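Local atomic coordinates of periplasmic binding protein (Thermotoga lettingae TMO, PDB entry 4RY8), a protein that binds 5-methylthioribose and, as a periplasmic solute-binding protein, probably delivers it to a membrane transporter for uptake. Residues 230-242 with 293-305. Numbering follows the deposited sequence.
Sequences VDVTTEDIQMMIQ and DNNITNMDELVKA. With SR1 (5-S-methyl-5-thio-alpha-D-ribofuranose), chain G.
T234 OG1 accepts the backbone N-H of M299 in a nearly straight bond of 3.0 Å (168°), tying the first turn of helix 234-240 to that of helix 299-305. The two short helices run almost at right angles, 87° between their axes, in the lobe of this periplasmic binding protein built on the sheet that contains strand 226-230. Threonine suits the place because its branches divide the work: OG1 lies beside its own backbone N and opposite the carbonyl carbon (chi1 -68°), which turns the hydroxyl to the M299 amide, while CG2, the other branch, lies over N298 CB and T297 O. Helix 299-305 leaves its first-turn N-H groups without backbone acceptors, and T234 OG1 supplies one for M299. N298, the N-cap, serves another: its OD1 takes E301 N at 2.9 Å, with the donor nearly along the C=O axis. E301 answers by receiving both T297 N and T297 OG1 on OE1, which steadies the bend leading into the helix.

Next to this polar joint, I237 presses two methyl ends on the backbone of 297-298. Isoleucine suits the place because its beta-branch offers separate apolar ends, CG2 at 3.4 Å from T297 C and CD1 at 3.6 Å from N298 C. I241 extends the apolar strip to the carbonyl of I296. The M299 chain doubles back on itself, bringing CG close to T234 N and SD close to T233 CA and V232 O, while V232 CG2 and L302 CD2 meet tip to tip.

The N-terminal end of segment 230-242 borders the sugar site. T233, the N-cap of helix 234-240, receives D236 N on OG1; two residues earlier, D231 turns its carboxylate to the ligand. D231 OD1 binds the O2 hydroxyl of SR1 at 2.6 Å, and D231 OD2 accepts from both D206 N and the O3 hydroxyl of SR1, the latter at 2.5 Å.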
# COMPACT_ATOMS: atom_id res chain seq x y z
N VAL C 230 7.87 12.72 0.70
CA VAL C 230 8.55 11.53 0.38
C VAL C 230 10.05 11.81 0.46
O VAL C 230 10.50 12.96 0.24
CB VAL C 230 8.13 11.11 -1.05
CG1 VAL C 230 8.81 9.87 -1.52
CG2 VAL C 230 6.65 10.88 -1.09
N ASP C 231 10.81 10.74 0.63
CA ASP C 231 12.27 10.72 0.64
C ASP C 231 12.79 11.09 2.03
O ASP C 231 12.14 11.78 2.79
CB ASP C 231 12.98 11.59 -0.42
CG ASP C 231 12.50 11.28 -1.83
OD1 ASP C 231 12.40 10.08 -2.16
OD2 ASP C 231 12.22 12.24 -2.60
N VAL C 232 13.95 10.55 2.34
CA VAL C 232 14.63 10.90 3.59
C VAL C 232 16.14 10.98 3.29
O VAL C 232 16.70 10.19 2.49
CB VAL C 232 14.24 9.92 4.70
CG1 VAL C 232 14.68 8.50 4.36
CG2 VAL C 232 14.76 10.38 6.06
N THR C 233 16.76 11.99 3.88
CA THR C 233 18.22 12.17 3.84
C THR C 233 18.60 12.78 5.20
O THR C 233 17.72 13.12 5.99
CB THR C 233 18.68 13.14 2.74
OG1 THR C 233 18.21 14.46 3.04
CG2 THR C 233 18.19 12.72 1.35
N THR C 234 19.89 12.94 5.45
CA THR C 234 20.34 13.65 6.65
C THR C 234 19.86 15.10 6.64
O THR C 234 19.37 15.60 7.65
CB THR C 234 21.86 13.54 6.81
OG1 THR C 234 22.17 12.17 7.09
CG2 THR C 234 22.36 14.43 7.92
N GLU C 235 19.95 15.76 5.49
CA GLU C 235 19.37 17.11 5.35
C GLU C 235 17.90 17.14 5.77
O GLU C 235 17.48 18.01 6.53
CB GLU C 235 19.53 17.62 3.92
CG GLU C 235 20.93 18.12 3.63
CD GLU C 235 21.17 18.41 2.17
OE1 GLU C 235 20.20 18.39 1.35
OE2 GLU C 235 22.35 18.66 1.84
N ASP C 236 17.10 16.21 5.24
CA ASP C 236 15.71 16.08 5.64
C ASP C 236 15.53 15.89 7.12
O ASP C 236 14.76 16.60 7.77
CB ASP C 236 15.11 14.90 4.91
CG ASP C 236 15.02 15.12 3.39
OD1 ASP C 236 15.21 16.28 2.97
OD2 ASP C 236 14.80 14.15 2.64
N ILE C 237 16.22 14.89 7.65
CA ILE C 237 16.25 14.67 9.14
C ILE C 237 16.50 15.95 9.94
O ILE C 237 15.72 16.28 10.89
CB ILE C 237 17.25 13.56 9.48
CG1 ILE C 237 16.69 12.21 9.00
CG2 ILE C 237 17.56 13.54 10.98
CD1 ILE C 237 17.72 11.08 8.88
N GLN C 238 17.57 16.68 9.58
CA GLN C 238 17.97 17.91 10.30
C GLN C 238 16.86 18.90 10.25
O GLN C 238 16.56 19.57 11.23
CB GLN C 238 19.17 18.59 9.63
CG GLN C 238 20.48 17.86 9.79
CD GLN C 238 21.50 18.27 8.72
OE1 GLN C 238 21.23 19.11 7.84
NE2 GLN C 238 22.67 17.68 8.80
N MET C 239 16.27 19.05 9.08
CA MET C 239 15.18 19.96 8.97
C MET C 239 13.88 19.49 9.67
O MET C 239 13.06 20.33 10.05
CB MET C 239 14.91 20.24 7.49
CG MET C 239 15.97 21.04 6.75
SD MET C 239 15.41 21.43 5.05
CE MET C 239 13.88 22.23 5.45
N MET C 240 13.67 18.17 9.81
CA MET C 240 12.50 17.64 10.51
C MET C 240 12.63 17.84 12.03
O MET C 240 11.66 18.12 12.71
CB MET C 240 12.27 16.16 10.19
CG MET C 240 11.74 15.89 8.76
SD MET C 240 11.58 14.17 8.19
CE MET C 240 10.09 13.73 9.08
N ILE C 241 13.82 17.72 12.54
CA ILE C 241 13.96 17.72 14.01
C ILE C 241 14.07 19.10 14.64
O ILE C 241 14.15 19.23 15.86
CB ILE C 241 15.11 16.80 14.47
CG1 ILE C 241 16.48 17.37 14.07
CG2 ILE C 241 14.88 15.41 13.90
CD1 ILE C 241 17.64 16.56 14.60
N GLN C 242 14.08 20.14 13.81
CA GLN C 242 14.07 21.53 14.29
C GLN C 242 12.86 21.79 15.17
O GLN C 242 11.75 21.28 14.92
CB GLN C 242 13.99 22.52 13.11
CG GLN C 242 15.22 22.64 12.23
CD GLN C 242 15.05 23.67 11.11
OE1 GLN C 242 13.99 24.28 10.96
NE2 GLN C 242 16.10 23.85 10.32
N ASP C 293 12.06 11.10 19.44
CA ASP C 293 12.05 10.12 20.57
C ASP C 293 13.32 9.29 20.68
O ASP C 293 13.70 8.88 21.77
CB ASP C 293 10.86 9.17 20.44
CG ASP C 293 9.56 9.80 20.87
OD1 ASP C 293 9.57 11.00 21.19
OD2 ASP C 293 8.54 9.08 20.89
N ASN C 294 14.00 9.11 19.55
CA ASN C 294 15.17 8.27 19.43
C ASN C 294 16.43 9.06 19.12
O ASN C 294 17.46 8.48 18.79
CB ASN C 294 14.91 7.28 18.30
CG ASN C 294 13.76 6.37 18.61
OD1 ASN C 294 13.81 5.62 19.58
ND2 ASN C 294 12.70 6.46 17.84
N ASN C 295 16.34 10.39 19.19
CA ASN C 295 17.53 11.26 19.05
C ASN C 295 18.29 11.04 17.74
O ASN C 295 19.52 11.04 17.69
CB ASN C 295 18.47 11.10 20.29
CG ASN C 295 18.10 12.05 21.42
OD1 ASN C 295 18.89 12.92 21.79
ND2 ASN C 295 16.90 11.90 21.96
N ILE C 296 17.53 10.81 16.68
CA ILE C 296 18.08 10.57 15.37
C ILE C 296 18.39 11.93 14.76
O ILE C 296 17.53 12.81 14.77
CB ILE C 296 17.06 9.80 14.50
CG1 ILE C 296 16.86 8.40 15.11
CG2 ILE C 296 17.53 9.69 13.03
CD1 ILE C 296 15.75 7.60 14.49
N THR C 297 19.64 12.08 14.29
CA THR C 297 20.14 13.29 13.64
C THR C 297 20.70 13.07 12.22
O THR C 297 21.03 14.02 11.53
CB THR C 297 21.30 13.90 14.43
OG1 THR C 297 22.49 13.18 14.11
CG2 THR C 297 21.04 13.84 15.92
N ASN C 298 20.84 11.81 11.79
CA ASN C 298 21.40 11.52 10.48
C ASN C 298 21.01 10.12 9.96
O ASN C 298 20.45 9.32 10.70
CB ASN C 298 22.93 11.73 10.46
CG ASN C 298 23.67 10.71 11.32
OD1 ASN C 298 23.26 9.56 11.43
ND2 ASN C 298 24.80 11.12 11.86
N MET C 299 21.25 9.86 8.68
CA MET C 299 20.91 8.57 8.09
C MET C 299 21.58 7.37 8.78
O MET C 299 21.00 6.28 8.86
CB MET C 299 21.21 8.56 6.59
CG MET C 299 20.23 9.35 5.76
SD MET C 299 18.57 8.64 5.74
CE MET C 299 18.84 7.11 4.84
N ASP C 300 22.77 7.56 9.32
CA ASP C 300 23.44 6.45 10.00
C ASP C 300 22.55 5.95 11.13
O ASP C 300 22.22 4.78 11.23
CB ASP C 300 24.79 6.89 10.53
CG ASP C 300 25.76 7.25 9.41
OD1 ASP C 300 25.88 6.44 8.47
OD2 ASP C 300 26.37 8.34 9.47
N GLU C 301 22.16 6.90 11.97
CA GLU C 301 21.29 6.68 13.12
C GLU C 301 19.90 6.24 12.78
O GLU C 301 19.24 5.58 13.54
CB GLU C 301 21.25 7.95 13.99
CG GLU C 301 22.57 8.19 14.73
CD GLU C 301 22.77 9.64 15.18
OE1 GLU C 301 21.84 10.47 15.06
OE2 GLU C 301 23.90 9.95 15.61
N LEU C 302 19.41 6.60 11.61
CA LEU C 302 18.06 6.22 11.33
C LEU C 302 17.96 4.75 10.94
O LEU C 302 17.01 4.06 11.27
CB LEU C 302 17.49 7.09 10.22
CG LEU C 302 16.19 6.53 9.72
CD1 LEU C 302 15.07 6.47 10.72
CD2 LEU C 302 15.77 7.43 8.56
N VAL C 303 18.94 4.32 10.16
CA VAL C 303 19.00 2.95 9.63
C VAL C 303 19.20 1.99 10.80
O VAL C 303 18.57 0.93 10.86
CB VAL C 303 20.18 2.78 8.64
CG1 VAL C 303 20.49 1.31 8.37
CG2 VAL C 303 19.87 3.46 7.31
N LYS C 304 20.05 2.40 11.72
CA LYS C 304 20.34 1.63 12.93
C LYS C 304 19.04 1.51 13.75
O LYS C 304 18.63 0.41 14.13
CB LYS C 304 21.42 2.36 13.71
CG LYS C 304 21.72 1.79 15.09
CD LYS C 304 22.63 2.71 15.89
CE LYS C 304 21.92 3.98 16.36
NZ LYS C 304 22.88 5.02 16.82
N ALA C 305 18.38 2.64 13.97
CA ALA C 305 17.13 2.70 14.73
C ALA C 305 15.98 2.01 14.00
O ALA C 305 15.01 1.60 14.64
CB ALA C 305 16.76 4.15 15.00
CS SR1 G . 12.04 14.36 -10.12
S SR1 G . 11.60 12.68 -9.71
C5 SR1 G . 12.10 12.83 -7.97
C4 SR1 G . 11.87 11.52 -7.22
O4 SR1 G . 12.60 10.55 -7.90
C1 SR1 G . 13.28 9.66 -6.98
O1 SR1 G . 12.75 8.39 -7.16
C2 SR1 G . 13.05 10.14 -5.55
O2 SR1 G . 12.26 9.28 -4.68
C3 SR1 G . 12.38 11.48 -5.78
O3 SR1 G . 11.31 11.66 -4.87